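Local coordinates for uncharacterized hypothetical protein (Bacteroides uniformis, PDB 4EIU), which is of unknown function but belongs to the DUF3823 family, whose N-terminal domain is grouped with the transthyretin-like beta folds, at residues W13-D18 with K106-V111; R24-Q29 with Y240-E245; I34-T39 with V73-P78. All coordinates share one frame; numbering follows the deposited sequence.

Contact 1: residues W13-D18 with K106-V111; sequences WGEVVD and KVKFEV
W13, E15 and V17 exchange five backbone hydrogen bonds with V107, F109 and V111, in a parallel pairing whose register sets E15 beside K108. E15 is held on both its polar backbone atoms: its N donates to V107 O, and its O receives F109 N at 2.9 Å in an almost straight bond (175° at the hydrogen). V17 repeats the pattern, its N donating to F109 O and its O accepting V111 N at 2.8 Å. At the far end a water bridges the strands, donating to D18 O and to E110 OE2, the latter at 2.7 Å.

On the face that carries W13, E15 and V17, the contacts to the lysines are made by their aliphatic parts. The E15 carboxylate reaches over the K108 chain, OE2 lying 3.6 Å from K108 CD, while OE1 forms a salt bridge with R24. CG of E15 sits between its backbone N and carbonyl carbon (chi1 55°), which brings it near K108 CG and starts the extended chain toward CD. Replacing E15 by an alanine would probably leave R24 NE without its carboxylate partner and uncover K108 around CD. Next along, V17 CG2 touches E110 CG at 3.8 Å, and W13 CE3 meets K106 CB obliquely at 4.2 Å.

The other face is apolar. V16 CG1 meets V111 CG2 at 3.7 Å, the two side chains crossing at about a right angle, and V107 CG2 packs at 3.6 Å against G14 CA, where a side chain would clash. F109, V16 and V111 go on to cover I75 of strand 69-76. The arrangement is consistent with a beta sandwich of the transthyretin type, in which strand 10-18, the central strand of its sheet, pairs in parallel with strand 104-111.

Contact 2: residues R24-Q29 with Y240-E245; sequences RVLTDQ and YSEPME
L26, T27 and D28 meet Y240 and E242 where the loop joining strands 10-18 and 35-40 of the N-terminal beta sandwich comes up against strand 239-247 of the second beta-rich lobe. No direct hydrogen bond crosses the contact; two waters do the polar work instead. One donates to L26 O at 2.6 Å and accepts from Y240 N, while the other accepts from L26 N and donates to Y240 O at 3.3 Å, and together they join the two backbones at L26 and Y240.

The Y240 ring lies along the loop. T27 O stands over one of its faces, offset toward the rim, and T27 CA approaches CD2 of the ring at 3.8 Å. Farther out, D28 CB touches Y240 OH at 3.4 Å, the carboxylate plane of D28 being turned 34° from that of the ring. The polar ends are satisfied by a neighbouring loop: Y240 OH is hydrogen-bonded to Y177 N, and D28 OD2 to R178 N. With chi1 at -56° the L26 chain leaves on the side opposite its carbonyl carbon, and its CD1 rests on the aliphatic part of E242, 3.6 Å from CG, and beside S241 O at 3.7 Å.

R220, on strand 216-225, reaches both partners: its NE binds S241 O and its NH2 binds T27 O. It also packs against L26 and Y240, and in this way links the loop to strand 239-247, an outermost strand of the four-stranded antiparallel sheet.

Contact 3: residues I34-T39 with V73-P78; sequences IRVRLT and VRIDGP
R35 and D76 join across an antiparallel pair through a salt bridge, R35 NH2 to D76 OD2 at 3.0 Å. The bond is bent (136° at the hydrogen), OD2 lying out of the R35 guanidinium plane, and the guanidinium meets the carboxylate from above its plane, the two flat groups standing 82° apart. R74, two residues before D76 on the same strand, takes the carboxylate side-on with two nitrogens, NE reaching OD2 at 2.8 Å and NH2 reaching OD1 at 2.9 Å, both on syn lone pairs. OD2 thus accepts from two arginines. A water at the edge of the R35 guanidinium, in its plane, accepts from R35 NE at 2.9 Å and lies 2.6 Å from D76 OD2.

The bend at chi3 of R35 (73°) turns its guanidinium back to the carboxylate. R37 NH2 lies over one face of that guanidinium, 3.2 Å above its plane, and is itself paired with D52.

The strands hold these groups in register. R35 with D76 and R37 with R74 are hydrogen-bonded pairs, each closed by two backbone bonds. Between and beyond them V36 with I75, and L38 with V73, are non-hydrogen-bonded pairs whose side chains form the opposite, apolar face; L38 CD2 touches V73 CG2 at 3.7 Å. Past the strand ends, I34 CG1 packs on P78 CD.

D76 is buried, but both its oxygens accept from arginines, which would probably stabilise its negative charge; that charge in turn probably offsets the repulsion between R35 NH2 and R74 NE.

In the fold
Along the chain the segments come in the order 13-18, 24-29, 34-39, 73-78, 106-111 and 240-245. Contacts 1 and 3 have centres 11 Å apart and belong to the two facing sheets of the N-terminal sandwich, where F109, V16 and V111 meet I75 and V73 between them. Contact 2 lies 16 Å from contact 1 and 18 Å from contact 3, centre to centre. Its loop is tied to contact 1 by the E15–R24 salt bridge, a probable backbone bond from V25 to V16, and V25 packing on V111, and touches contact 3 through T27 and V25 at I34. Loop 24-29 thus connects the N-terminal core with the second lobe, and probably helps to set their placement.

Contact 1: residues W13-D18 with K106-V111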
# COMPACT_ATOMS: atom_id res chain seq x y z
N TRP A 13 -7.68 9.37 14.49
CA TRP A 13 -8.24 8.72 13.33
C TRP A 13 -7.65 9.38 12.12
O TRP A 13 -7.46 10.60 12.08
CB TRP A 13 -9.75 8.80 13.33
CG TRP A 13 -10.39 8.19 12.10
CD1 TRP A 13 -10.91 6.91 11.97
CD2 TRP A 13 -10.59 8.81 10.78
NE1 TRP A 13 -11.35 6.70 10.71
CE2 TRP A 13 -11.24 7.81 9.96
CE3 TRP A 13 -10.34 10.08 10.23
CZ2 TRP A 13 -11.60 8.06 8.64
CZ3 TRP A 13 -10.71 10.31 8.91
CH2 TRP A 13 -11.33 9.32 8.14
N GLY A 14 -7.31 8.59 11.12
CA GLY A 14 -6.72 9.14 9.94
C GLY A 14 -7.15 8.42 8.70
O GLY A 14 -7.56 7.25 8.74
N GLU A 15 -7.08 9.13 7.58
CA GLU A 15 -7.24 8.48 6.26
C GLU A 15 -6.12 8.86 5.32
O GLU A 15 -5.50 9.94 5.45
CB GLU A 15 -8.60 8.79 5.61
CG GLU A 15 -8.83 10.27 5.50
CD GLU A 15 -10.15 10.65 4.84
OE1 GLU A 15 -10.71 9.90 4.02
OE2 GLU A 15 -10.59 11.77 5.12
N VAL A 16 -5.84 7.94 4.39
CA VAL A 16 -4.76 8.09 3.40
C VAL A 16 -5.39 8.08 2.02
O VAL A 16 -6.06 7.13 1.64
CB VAL A 16 -3.67 7.01 3.56
CG1 VAL A 16 -2.52 7.19 2.50
CG2 VAL A 16 -3.14 7.01 4.99
N VAL A 17 -5.26 9.22 1.31
CA VAL A 17 -5.90 9.41 0.05
C VAL A 17 -4.88 9.87 -1.02
O VAL A 17 -3.84 10.45 -0.72
CB VAL A 17 -7.09 10.40 0.11
CG1 VAL A 17 -8.14 9.96 1.14
CG2 VAL A 17 -6.62 11.82 0.38
N ASP A 18 -5.21 9.58 -2.25
CA ASP A 18 -4.39 9.96 -3.38
C ASP A 18 -4.61 11.46 -3.65
O ASP A 18 -5.71 11.89 -3.94
CB ASP A 18 -4.84 9.11 -4.56
CG ASP A 18 -4.12 9.44 -5.86
OD1 ASP A 18 -3.20 10.28 -5.86
OD2 ASP A 18 -4.52 8.88 -6.91
N LYS A 106 -8.73 14.04 14.06
CA LYS A 106 -8.81 13.47 12.71
C LYS A 106 -7.73 14.06 11.86
O LYS A 106 -7.49 15.26 11.94
CB LYS A 106 -10.14 13.82 12.07
CG LYS A 106 -11.36 13.26 12.75
CD LYS A 106 -12.58 13.93 12.14
CE LYS A 106 -13.88 13.28 12.53
NZ LYS A 106 -15.08 13.98 11.96
N VAL A 107 -7.04 13.25 11.05
CA VAL A 107 -5.99 13.78 10.18
C VAL A 107 -6.22 13.16 8.81
O VAL A 107 -6.74 12.04 8.67
CB VAL A 107 -4.58 13.40 10.64
CG1 VAL A 107 -4.28 14.03 11.97
CG2 VAL A 107 -4.43 11.87 10.70
N LYS A 108 -5.81 13.88 7.77
CA LYS A 108 -5.91 13.36 6.42
C LYS A 108 -4.57 13.51 5.75
O LYS A 108 -3.99 14.59 5.82
CB LYS A 108 -7.02 14.09 5.68
CG LYS A 108 -7.14 13.75 4.20
CD LYS A 108 -8.43 14.33 3.67
CE LYS A 108 -8.25 14.92 2.29
NZ LYS A 108 -9.55 15.55 1.90
N PHE A 109 -4.06 12.42 5.15
CA PHE A 109 -2.81 12.43 4.43
C PHE A 109 -3.09 12.30 2.93
O PHE A 109 -3.72 11.36 2.51
CB PHE A 109 -1.90 11.27 4.85
CG PHE A 109 -1.15 11.51 6.13
CD1 PHE A 109 0.12 12.12 6.12
CD2 PHE A 109 -1.69 11.16 7.32
CE1 PHE A 109 0.80 12.36 7.30
CE2 PHE A 109 -1.02 11.41 8.53
CZ PHE A 109 0.22 11.99 8.52
N GLU A 110 -2.54 13.22 2.15
CA GLU A 110 -2.63 13.11 0.70
C GLU A 110 -1.29 12.64 0.23
O GLU A 110 -0.29 13.32 0.47
CB GLU A 110 -2.95 14.46 0.08
CG GLU A 110 -4.35 14.89 0.41
CD GLU A 110 -4.66 16.19 -0.29
OE1 GLU A 110 -4.32 17.22 0.28
OE2 GLU A 110 -5.18 16.17 -1.40
N VAL A 111 -1.26 11.52 -0.49
CA VAL A 111 -0.02 10.85 -0.90
C VAL A 111 -0.08 10.61 -2.41
O VAL A 111 -1.07 10.92 -3.07
CB VAL A 111 0.21 9.55 -0.10
CG1 VAL A 111 0.20 9.84 1.41
CG2 VAL A 111 -0.84 8.52 -0.46
O HOH W 1 -6.99 14.43 -2.46

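Contact 2: residues R24-Q29 with Y240-E245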
# COMPACT_ATOMS: atom_id res chain seq x y z
N ARG A 24 -9.18 6.70 -1.75
CA ARG A 24 -8.44 5.99 -0.73
C ARG A 24 -7.32 5.16 -1.32
O ARG A 24 -7.47 4.59 -2.40
CB ARG A 24 -9.37 5.10 0.08
CG ARG A 24 -10.43 5.85 0.86
CD ARG A 24 -9.84 6.41 2.17
NE ARG A 24 -10.83 7.09 3.06
CZ ARG A 24 -11.84 6.48 3.65
NH1 ARG A 24 -12.04 5.18 3.46
NH2 ARG A 24 -12.64 7.16 4.45
N VAL A 25 -6.20 5.13 -0.61
CA VAL A 25 -5.08 4.28 -0.93
C VAL A 25 -5.29 2.96 -0.15
O VAL A 25 -5.06 2.88 1.08
CB VAL A 25 -3.73 4.91 -0.62
CG1 VAL A 25 -2.61 3.97 -1.04
CG2 VAL A 25 -3.58 6.28 -1.33
N LEU A 26 -5.71 1.95 -0.88
CA LEU A 26 -6.09 0.68 -0.27
C LEU A 26 -4.83 -0.11 -0.00
O LEU A 26 -3.82 0.02 -0.72
CB LEU A 26 -7.06 -0.10 -1.17
CG LEU A 26 -8.35 0.59 -1.61
CD1 LEU A 26 -9.16 -0.31 -2.58
CD2 LEU A 26 -9.26 0.98 -0.46
N THR A 27 -4.89 -0.94 1.03
CA THR A 27 -3.72 -1.60 1.56
C THR A 27 -4.12 -2.92 2.29
O THR A 27 -5.20 -3.44 2.08
CB THR A 27 -2.88 -0.65 2.44
OG1 THR A 27 -1.57 -1.20 2.67
CG2 THR A 27 -3.61 -0.25 3.75
N ASP A 28 -3.18 -3.46 3.05
CA ASP A 28 -3.32 -4.73 3.76
C ASP A 28 -2.87 -4.42 5.18
O ASP A 28 -1.83 -3.78 5.35
CB ASP A 28 -2.38 -5.75 3.14
CG ASP A 28 -2.59 -7.17 3.68
OD1 ASP A 28 -3.78 -7.63 3.74
OD2 ASP A 28 -1.56 -7.80 4.00
N GLN A 29 -3.64 -4.82 6.19
CA GLN A 29 -3.24 -4.53 7.57
C GLN A 29 -2.19 -5.58 8.01
O GLN A 29 -2.50 -6.52 8.71
CB GLN A 29 -4.44 -4.50 8.53
CG GLN A 29 -4.08 -3.82 9.87
CD GLN A 29 -5.30 -3.48 10.72
OE1 GLN A 29 -6.20 -4.29 10.87
NE2 GLN A 29 -5.32 -2.29 11.31
N TYR A 240 -3.01 -1.94 -4.18
CA TYR A 240 -4.06 -2.94 -4.16
C TYR A 240 -5.33 -2.46 -4.82
O TYR A 240 -5.68 -1.29 -4.72
CB TYR A 240 -4.43 -3.28 -2.70
CG TYR A 240 -3.53 -4.27 -1.97
CD1 TYR A 240 -3.83 -5.62 -1.98
CD2 TYR A 240 -2.46 -3.84 -1.18
CE1 TYR A 240 -3.05 -6.54 -1.29
CE2 TYR A 240 -1.68 -4.75 -0.51
CZ TYR A 240 -2.02 -6.11 -0.53
OH TYR A 240 -1.25 -7.02 0.18
N SER A 241 -6.05 -3.42 -5.42
CA SER A 241 -7.41 -3.23 -5.86
C SER A 241 -8.40 -3.39 -4.71
O SER A 241 -8.02 -3.71 -3.58
CB SER A 241 -7.75 -4.23 -6.95
OG SER A 241 -8.00 -5.52 -6.40
N GLU A 242 -9.66 -3.16 -5.02
CA GLU A 242 -10.74 -3.55 -4.13
C GLU A 242 -10.86 -5.07 -4.19
O GLU A 242 -10.56 -5.67 -5.24
CB GLU A 242 -12.06 -2.93 -4.55
CG GLU A 242 -12.18 -1.44 -4.25
CD GLU A 242 -13.40 -0.84 -4.92
OE1 GLU A 242 -14.52 -1.29 -4.61
OE2 GLU A 242 -13.24 0.04 -5.79
N PRO A 243 -11.26 -5.70 -3.06
CA PRO A 243 -11.58 -7.14 -3.12
C PRO A 243 -12.86 -7.41 -3.89
O PRO A 243 -13.68 -6.51 -4.07
CB PRO A 243 -11.74 -7.54 -1.65
CG PRO A 243 -12.04 -6.29 -0.92
CD PRO A 243 -11.41 -5.16 -1.70
N MSE A 244 -13.02 -8.64 -4.36
CA MSE A 244 -14.25 -9.08 -4.98
C MSE A 244 -14.58 -10.47 -4.48
O MSE A 244 -13.69 -11.30 -4.25
CB MSE A 244 -14.13 -9.07 -6.50
CG MSE A 244 -13.97 -7.68 -7.10
SE MSE A 244 -14.00 -7.79 -9.02
CE MSE A 244 -15.88 -7.82 -9.44
N GLU A 245 -15.88 -10.69 -4.27
CA GLU A 245 -16.38 -11.99 -3.85
C GLU A 245 -16.63 -12.82 -5.09
O GLU A 245 -17.22 -12.33 -6.05
CB GLU A 245 -17.68 -11.82 -3.09
CG GLU A 245 -18.22 -13.11 -2.49
CD GLU A 245 -19.56 -12.90 -1.83
OE1 GLU A 245 -19.64 -12.03 -0.94
OE2 GLU A 245 -20.51 -13.59 -2.21
O HOH W 2 -3.03 0.85 -3.06
O HOH W 3 -5.70 1.84 -3.84

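Contact 3: residues I34-T39 with V73-P78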
# COMPACT_ATOMS: atom_id res chain seq x y z
N ILE A 34 0.40 0.11 5.26
CA ILE A 34 0.67 1.54 5.51
C ILE A 34 0.91 1.74 6.99
O ILE A 34 -0.02 1.60 7.82
CB ILE A 34 -0.46 2.47 5.03
CG1 ILE A 34 -0.73 2.31 3.55
CG2 ILE A 34 -0.14 3.93 5.44
CD1 ILE A 34 -1.94 3.10 3.03
N ARG A 35 2.18 2.00 7.30
CA ARG A 35 2.69 2.19 8.66
C ARG A 35 2.43 3.57 9.20
O ARG A 35 2.64 4.55 8.49
CB ARG A 35 4.18 1.88 8.70
CG ARG A 35 4.76 1.66 10.09
CD ARG A 35 6.25 1.43 10.04
NE ARG A 35 6.93 2.70 9.72
CZ ARG A 35 8.24 2.85 9.58
NH1 ARG A 35 9.08 1.82 9.72
NH2 ARG A 35 8.72 4.05 9.26
N VAL A 36 2.06 3.63 10.47
CA VAL A 36 1.78 4.89 11.16
C VAL A 36 2.67 4.93 12.40
O VAL A 36 2.66 4.02 13.25
CB VAL A 36 0.28 5.02 11.57
CG1 VAL A 36 0.00 6.40 12.16
CG2 VAL A 36 -0.63 4.72 10.36
N ARG A 37 3.41 6.04 12.54
CA ARG A 37 4.33 6.26 13.67
C ARG A 37 4.04 7.60 14.31
O ARG A 37 4.17 8.68 13.65
CB ARG A 37 5.79 6.19 13.15
CG ARG A 37 6.85 6.61 14.15
CD ARG A 37 8.25 6.37 13.61
NE ARG A 37 8.50 4.95 13.42
CZ ARG A 37 9.59 4.47 12.83
NH1 ARG A 37 10.54 5.30 12.44
NH2 ARG A 37 9.74 3.15 12.68
N LEU A 38 3.70 7.53 15.58
CA LEU A 38 3.37 8.67 16.41
C LEU A 38 4.51 8.90 17.40
O LEU A 38 4.77 8.07 18.26
CB LEU A 38 2.05 8.41 17.19
CG LEU A 38 0.81 7.91 16.40
CD1 LEU A 38 -0.42 7.60 17.29
CD2 LEU A 38 0.41 8.85 15.29
N THR A 39 5.15 10.07 17.30
CA THR A 39 6.20 10.49 18.23
C THR A 39 5.72 11.72 18.99
O THR A 39 5.34 12.72 18.38
CB THR A 39 7.47 10.86 17.46
OG1 THR A 39 7.74 9.84 16.50
CG2 THR A 39 8.70 11.00 18.35
N VAL A 73 3.15 12.80 13.31
CA VAL A 73 2.45 11.68 12.75
C VAL A 73 3.07 11.45 11.38
O VAL A 73 2.97 12.28 10.49
CB VAL A 73 0.92 11.94 12.65
CG1 VAL A 73 0.20 10.70 12.07
CG2 VAL A 73 0.35 12.33 14.04
N ARG A 74 3.75 10.33 11.23
CA ARG A 74 4.44 9.95 10.02
C ARG A 74 3.84 8.67 9.44
O ARG A 74 3.67 7.71 10.18
CB ARG A 74 5.91 9.67 10.37
CG ARG A 74 6.68 9.08 9.20
CD ARG A 74 8.15 8.81 9.51
NE ARG A 74 8.68 8.04 8.39
CZ ARG A 74 9.96 8.02 8.01
NH1 ARG A 74 10.89 8.76 8.64
NH2 ARG A 74 10.29 7.28 6.97
N ILE A 75 3.56 8.62 8.13
CA ILE A 75 3.11 7.40 7.49
C ILE A 75 4.10 7.00 6.37
O ILE A 75 4.77 7.86 5.80
CB ILE A 75 1.67 7.49 6.98
CG1 ILE A 75 1.52 8.52 5.82
CG2 ILE A 75 0.71 7.81 8.19
CD1 ILE A 75 0.19 8.51 5.04
N ASP A 76 4.25 5.70 6.16
CA ASP A 76 5.05 5.13 5.07
C ASP A 76 4.20 4.03 4.41
O ASP A 76 3.41 3.33 5.09
CB ASP A 76 6.30 4.50 5.65
CG ASP A 76 7.27 5.53 6.22
OD1 ASP A 76 8.17 6.00 5.49
OD2 ASP A 76 7.18 5.83 7.42
N GLY A 77 4.37 3.84 3.10
CA GLY A 77 3.50 2.93 2.41
C GLY A 77 3.89 2.81 0.97
O GLY A 77 5.03 3.16 0.63
N PRO A 78 2.96 2.31 0.12
CA PRO A 78 3.16 2.18 -1.35
C PRO A 78 2.90 3.52 -2.06
O PRO A 78 2.02 3.65 -2.89
CB PRO A 78 2.14 1.10 -1.72
CG PRO A 78 0.98 1.40 -0.80
CD PRO A 78 1.66 1.75 0.51
O HOH W 4 5.59 5.27 9.46